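Local coordinates for protein nsp9 (Porcine coronavirus HKU15, PDB 5YM6) that binds nucleic acid, more tightly as a dimer, and probably serves RNA handling in the coronavirus replication machinery, at residues F29-V40 / N94-I102. Sequence-based numbering, arbitrary orientation.
Sequences FYVTRTGKKILV and NRGMVIGHI
Val98 and Val40 supply the one carbon pair closer than usual van der Waals contact: CG2 of Val98 lies 3.5 Å from CG1 of Val40, the two side chains running antiparallel, side by side. In Val98, CG1 is anti to the backbone N (chi1 171°), which leaves CG2 beside that N and turned to the strands. There it also meets CB of Phe29 at 4.1 Å and CG2 of Val31 at 4.3 Å; one methyl touches three side chains of the hairpin. Further along the helix, the Phe29 ring is received by Ile102, whose CG1 lies 3.9 Å from Phe29 CE2, and by His101, whose CD2 sits at the ring edge near its plane. Toward the start of 94-102, the Asn94 side chain lies aslant to Val31 and puts ND2 3.5 Å from Val31 CG1, while Asn94 CB packs on Val40 CG2 at 3.8 Å; Val31 CG2 also touches Met97 CB at 3.9 Å. No hydrogen bond crosses the interface, which is held by packing. Behind it, a type I' turn from Arg33 to Lys36 closes the hairpin, where Phe29 pairs with Val40 (Val40 N to Phe29 O 2.9 Å) and Val31 with Ile38; these four point toward the helix, the alternate Tyr30 and Thr32 away. The axis of 94-102 makes 118° with that of strand 29-33, and helix 92-105 lies across the hairpin. Strand 82-86 flanks it through Phe86 and Leu84, strand 8-18 through Val9. Gly96 and Gly100 give the GxxxG spacing of the nsp9 dimer helix; Gly96 and Met97 of the second subunit pack on Met97 and Ile99.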
ATOM      1  N   PHE B  29      13.579   0.241  -2.172  1.00 20.19           N
ATOM      2  CA  PHE B  29      12.320   0.935  -1.906  1.00 19.33           C
ATOM      3  C   PHE B  29      12.186   1.159  -0.413  1.00 19.67           C
ATOM      4  O   PHE B  29      12.144   0.211   0.363  1.00 19.95           O
ATOM      5  CB  PHE B  29      11.126   0.132  -2.427  1.00 18.50           C
ATOM      6  CG  PHE B  29      11.096   0.001  -3.926  1.00 21.55           C
ATOM      7  CD1 PHE B  29      11.952  -0.877  -4.580  1.00 23.01           C
ATOM      8  CD2 PHE B  29      10.235   0.769  -4.679  1.00 23.49           C
ATOM      9  CE1 PHE B  29      11.930  -0.989  -5.954  1.00 24.76           C
ATOM     10  CE2 PHE B  29      10.216   0.656  -6.061  1.00 24.13           C
ATOM     11  CZ  PHE B  29      11.058  -0.213  -6.688  1.00 27.05           C
ATOM     12  N   TYR B  30      12.139   2.422  -0.019  1.00 19.43           N
ATOM     13  CA  TYR B  30      11.983   2.773   1.380  1.00 22.27           C
ATOM     14  C   TYR B  30      10.588   3.337   1.621  1.00 22.79           C
ATOM     15  O   TYR B  30      10.067   4.064   0.794  1.00 24.61           O
ATOM     16  CB  TYR B  30      13.027   3.809   1.805  1.00 23.46           C
ATOM     17  CG  TYR B  30      14.445   3.293   1.866  1.00 24.03           C
ATOM     18  CD1 TYR B  30      15.278   3.350   0.759  1.00 25.55           C
ATOM     19  CD2 TYR B  30      14.948   2.772   3.048  1.00 23.69           C
ATOM     20  CE1 TYR B  30      16.573   2.884   0.823  1.00 23.61           C
ATOM     21  CE2 TYR B  30      16.243   2.307   3.127  1.00 25.51           C
ATOM     22  CZ  TYR B  30      17.050   2.371   2.009  1.00 24.38           C
ATOM     23  OH  TYR B  30      18.332   1.905   2.090  1.00 28.70           O
ATOM     24  N   VAL B  31       9.995   2.992   2.756  1.00 23.08           N
ATOM     25  CA  VAL B  31       8.792   3.683   3.194  1.00 24.56           C
ATOM     26  C   VAL B  31       9.205   4.662   4.281  1.00 23.77           C
ATOM     27  O   VAL B  31       9.897   4.290   5.226  1.00 24.97           O
ATOM     28  CB  VAL B  31       7.710   2.723   3.711  1.00 24.78           C
ATOM     29  CG1 VAL B  31       6.565   3.517   4.351  1.00 31.31           C
ATOM     30  CG2 VAL B  31       7.176   1.874   2.558  1.00 25.85           C
ATOM     31  N   THR B  32       8.777   5.909   4.135  1.00 28.57           N
ATOM     32  CA  THR B  32       9.038   6.928   5.137  1.00 30.20           C
ATOM     33  C   THR B  32       7.761   7.277   5.886  1.00 31.64           C
ATOM     34  O   THR B  32       6.675   7.296   5.304  1.00 31.82           O
ATOM     35  CB  THR B  32       9.596   8.222   4.521  1.00 31.53           C
ATOM     36  OG1 THR B  32       8.589   8.834   3.706  1.00 36.21           O
ATOM     37  CG2 THR B  32      10.814   7.930   3.676  1.00 31.10           C
ATOM     38  N   ARG B  33       7.925   7.572   7.170  1.00 30.54           N
ATOM     39  CA  ARG B  33       6.827   8.008   8.026  1.00 35.58           C
ATOM     40  C   ARG B  33       7.394   8.693   9.260  1.00 32.86           C
ATOM     41  O   ARG B  33       8.288   8.158   9.914  1.00 36.06           O
ATOM     42  CB  ARG B  33       5.948   6.830   8.437  1.00 34.57           C
ATOM     43  CG  ARG B  33       4.712   7.234   9.227  1.00 43.56           C
ATOM     44  CD  ARG B  33       4.302   6.144  10.209  1.00 47.64           C
ATOM     45  NE  ARG B  33       3.079   6.499  10.927  1.00 56.50           N
ATOM     46  CZ  ARG B  33       3.056   7.184  12.067  1.00 59.50           C
ATOM     47  NH1 ARG B  33       1.897   7.467  12.651  1.00 61.71           N
ATOM     48  NH2 ARG B  33       4.190   7.596  12.621  1.00 57.75           N
ATOM     49  N   THR B  34       6.868   9.877   9.569  1.00 42.53           N
ATOM     50  CA  THR B  34       7.278  10.623  10.757  1.00 39.83           C
ATOM     51  C   THR B  34       8.796  10.833  10.792  1.00 40.68           C
ATOM     52  O   THR B  34       9.438  10.607  11.816  1.00 43.59           O
ATOM     53  CB  THR B  34       6.806   9.903  12.021  1.00 43.82           C
ATOM     54  N   GLY B  35       9.363  11.234   9.659  1.00 40.83           N
ATOM     55  CA  GLY B  35      10.792  11.492   9.564  1.00 39.88           C
ATOM     56  C   GLY B  35      11.723  10.294   9.711  1.00 40.32           C
ATOM     57  O   GLY B  35      12.928  10.467   9.896  1.00 36.08           O
ATOM     58  N   LYS B  36      11.178   9.082   9.635  1.00 36.57           N
ATOM     59  CA  LYS B  36      11.996   7.873   9.697  1.00 33.96           C
ATOM     60  C   LYS B  36      11.779   7.029   8.448  1.00 30.07           C
ATOM     61  O   LYS B  36      10.702   7.068   7.861  1.00 30.52           O
ATOM     62  CB  LYS B  36      11.671   7.062  10.935  1.00 33.17           C
ATOM     63  N   LYS B  37      12.789   6.260   8.053  1.00 29.83           N
ATOM     64  CA  LYS B  37      12.638   5.404   6.877  1.00 27.51           C
ATOM     65  C   LYS B  37      12.880   3.937   7.208  1.00 23.78           C
ATOM     66  O   LYS B  37      13.609   3.605   8.151  1.00 27.43           O
ATOM     67  CB  LYS B  37      13.585   5.852   5.748  1.00 27.48           C
ATOM     68  CG  LYS B  37      15.049   5.584   5.984  1.00 27.78           C
ATOM     69  CD  LYS B  37      15.861   5.897   4.719  1.00 27.66           C
ATOM     70  CE  LYS B  37      17.236   5.244   4.770  1.00 28.56           C
ATOM     71  NZ  LYS B  37      18.133   5.868   5.798  1.00 30.99           N
ATOM     72  N   ILE B  38      12.267   3.050   6.423  1.00 25.71           N
ATOM     73  CA  ILE B  38      12.471   1.618   6.602  1.00 24.15           C
ATOM     74  C   ILE B  38      12.640   0.962   5.224  1.00 21.33           C
ATOM     75  O   ILE B  38      11.901   1.266   4.296  1.00 20.50           O
ATOM     76  CB  ILE B  38      11.299   0.959   7.384  1.00 26.36           C
ATOM     77  CG1 ILE B  38      11.454  -0.566   7.413  1.00 33.08           C
ATOM     78  CG2 ILE B  38       9.969   1.358   6.797  1.00 27.32           C
ATOM     79  CD1 ILE B  38      10.565  -1.267   8.463  1.00 36.21           C
ATOM     80  N   LEU B  39      13.640   0.102   5.081  1.00 24.85           N
ATOM     81  CA  LEU B  39      13.826  -0.608   3.812  1.00 21.10           C
ATOM     82  C   LEU B  39      12.771  -1.701   3.684  1.00 20.88           C
ATOM     83  O   LEU B  39      12.704  -2.597   4.518  1.00 24.75           O
ATOM     84  CB  LEU B  39      15.229  -1.203   3.723  1.00 21.45           C
ATOM     85  CG  LEU B  39      15.481  -2.052   2.471  1.00 21.08           C
ATOM     86  CD1 LEU B  39      15.359  -1.157   1.271  1.00 20.42           C
ATOM     87  CD2 LEU B  39      16.836  -2.739   2.534  1.00 26.31           C
ATOM     88  N   VAL B  40      11.954  -1.620   2.642  1.00 18.07           N
ATOM     89  CA  VAL B  40      10.834  -2.555   2.469  1.00 18.81           C
ATOM     90  C   VAL B  40      11.042  -3.576   1.356  1.00 20.46           C
ATOM     91  O   VAL B  40      10.656  -4.741   1.492  1.00 20.53           O
ATOM     92  CB  VAL B  40       9.531  -1.775   2.207  1.00 20.34           C
ATOM     93  CG1 VAL B  40       8.391  -2.734   1.829  1.00 21.87           C
ATOM     94  CG2 VAL B  40       9.180  -0.960   3.447  1.00 28.56           C
ATOM     95  N   ASN B  94       3.260  -2.143   4.710  1.00 25.44           N
ATOM     96  CA  ASN B  94       4.386  -1.604   3.964  1.00 26.24           C
ATOM     97  C   ASN B  94       4.502  -2.267   2.605  1.00 25.57           C
ATOM     98  O   ASN B  94       4.922  -1.630   1.654  1.00 26.08           O
ATOM     99  CB  ASN B  94       5.691  -1.764   4.753  1.00 26.48           C
ATOM    100  CG  ASN B  94       5.838  -0.728   5.843  1.00 31.74           C
ATOM    101  OD1 ASN B  94       6.343  -1.019   6.932  1.00 39.96           O
ATOM    102  ND2 ASN B  94       5.365   0.485   5.575  1.00 32.49           N
ATOM    103  N   ARG B  95       4.132  -3.543   2.518  1.00 22.85           N
ATOM    104  CA  ARG B  95       4.096  -4.234   1.235  1.00 26.20           C
ATOM    105  C   ARG B  95       3.096  -3.530   0.325  1.00 24.80           C
ATOM    106  O   ARG B  95       3.377  -3.288  -0.851  1.00 21.98           O
ATOM    107  CB  ARG B  95       3.736  -5.713   1.404  1.00 26.93           C
ATOM    108  CG  ARG B  95       4.833  -6.534   2.118  1.00 27.35           C
ATOM    109  CD  ARG B  95       4.309  -7.849   2.702  1.00 34.42           C
ATOM    110  NE  ARG B  95       3.978  -8.844   1.684  1.00 38.03           N
ATOM    111  CZ  ARG B  95       4.803  -9.810   1.277  1.00 40.52           C
ATOM    112  NH1 ARG B  95       4.408 -10.663   0.340  1.00 37.86           N
ATOM    113  NH2 ARG B  95       6.024  -9.924   1.800  1.00 36.19           N
ATOM    114  N   GLY B  96       1.938  -3.179   0.876  1.00 24.38           N
ATOM    115  CA  GLY B  96       0.932  -2.465   0.101  1.00 23.59           C
ATOM    116  C   GLY B  96       1.443  -1.139  -0.430  1.00 24.07           C
ATOM    117  O   GLY B  96       1.175  -0.784  -1.569  1.00 22.39           O
ATOM    118  N   MET B  97       2.159  -0.398   0.403  1.00 19.93           N
ATOM    119  CA  MET B  97       2.751   0.872  -0.029  1.00 24.69           C
ATOM    120  C   MET B  97       3.639   0.702  -1.271  1.00 26.74           C
ATOM    121  O   MET B  97       3.548   1.467  -2.238  1.00 28.11           O
ATOM    122  CB  MET B  97       3.581   1.483   1.104  1.00 22.01           C
ATOM    123  CG  MET B  97       2.788   2.087   2.248  1.00 26.84           C
ATOM    124  SD  MET B  97       1.937   3.592   1.777  1.00 25.17           S
ATOM    125  CE  MET B  97       3.300   4.695   1.389  1.00 32.44           C
ATOM    126  N   VAL B  98       4.497  -0.308  -1.239  1.00 25.95           N
ATOM    127  CA  VAL B  98       5.440  -0.539  -2.340  1.00 24.43           C
ATOM    128  C   VAL B  98       4.742  -1.100  -3.576  1.00 28.08           C
ATOM    129  O   VAL B  98       5.018  -0.672  -4.697  1.00 27.91           O
ATOM    130  CB  VAL B  98       6.574  -1.465  -1.888  1.00 27.90           C
ATOM    131  CG1 VAL B  98       7.445  -1.897  -3.068  1.00 25.57           C
ATOM    132  CG2 VAL B  98       7.408  -0.758  -0.854  1.00 26.65           C
ATOM    133  N   ILE B  99       3.803  -2.020  -3.387  1.00 23.92           N
ATOM    134  CA  ILE B  99       3.056  -2.555  -4.529  1.00 27.10           C
ATOM    135  C   ILE B  99       2.287  -1.440  -5.239  1.00 30.24           C
ATOM    136  O   ILE B  99       2.244  -1.399  -6.471  1.00 31.44           O
ATOM    137  CB  ILE B  99       2.090  -3.669  -4.099  1.00 26.40           C
ATOM    138  CG1 ILE B  99       2.887  -4.897  -3.650  1.00 28.34           C
ATOM    139  CG2 ILE B  99       1.158  -4.063  -5.238  1.00 31.76           C
ATOM    140  CD1 ILE B  99       2.034  -6.021  -3.118  1.00 34.89           C
ATOM    141  N   GLY B 100       1.695  -0.533  -4.466  1.00 26.95           N
ATOM    142  CA  GLY B 100       0.980   0.592  -5.044  1.00 29.84           C
ATOM    143  C   GLY B 100       1.901   1.488  -5.853  1.00 35.48           C
ATOM    144  O   GLY B 100       1.545   1.959  -6.938  1.00 33.94           O
ATOM    145  N   HIS B 101       3.098   1.714  -5.325  1.00 33.04           N
ATOM    146  CA  HIS B 101       4.059   2.596  -5.967  1.00 32.76           C
ATOM    147  C   HIS B 101       4.522   2.007  -7.292  1.00 33.98           C
ATOM    148  O   HIS B 101       4.548   2.698  -8.311  1.00 37.29           O
ATOM    149  CB  HIS B 101       5.250   2.850  -5.033  1.00 31.63           C
ATOM    150  CG  HIS B 101       6.239   3.842  -5.563  1.00 35.49           C
ATOM    151  ND1 HIS B 101       6.158   5.193  -5.283  1.00 33.24           N
ATOM    152  CD2 HIS B 101       7.335   3.684  -6.336  1.00 34.66           C
ATOM    153  CE1 HIS B 101       7.165   5.819  -5.870  1.00 38.51           C
ATOM    154  NE2 HIS B 101       7.889   4.926  -6.519  1.00 37.66           N
ATOM    155  N   ILE B 102       4.848   0.716  -7.285  1.00 29.91           N
ATOM    156  CA  ILE B 102       5.312   0.042  -8.486  1.00 30.97           C
ATOM    157  C   ILE B 102       4.197  -0.008  -9.536  1.00 37.72           C
ATOM    158  O   ILE B 102       4.454   0.115 -10.731  1.00 34.02           O
ATOM    159  CB  ILE B 102       5.825  -1.372  -8.159  1.00 31.39           C
ATOM    160  CG1 ILE B 102       7.096  -1.269  -7.305  1.00 27.43           C
ATOM    161  CG2 ILE B 102       6.096  -2.160  -9.429  1.00 34.82           C
ATOM    162  CD1 ILE B 102       7.711  -2.589  -6.945  1.00 28.63           C
TER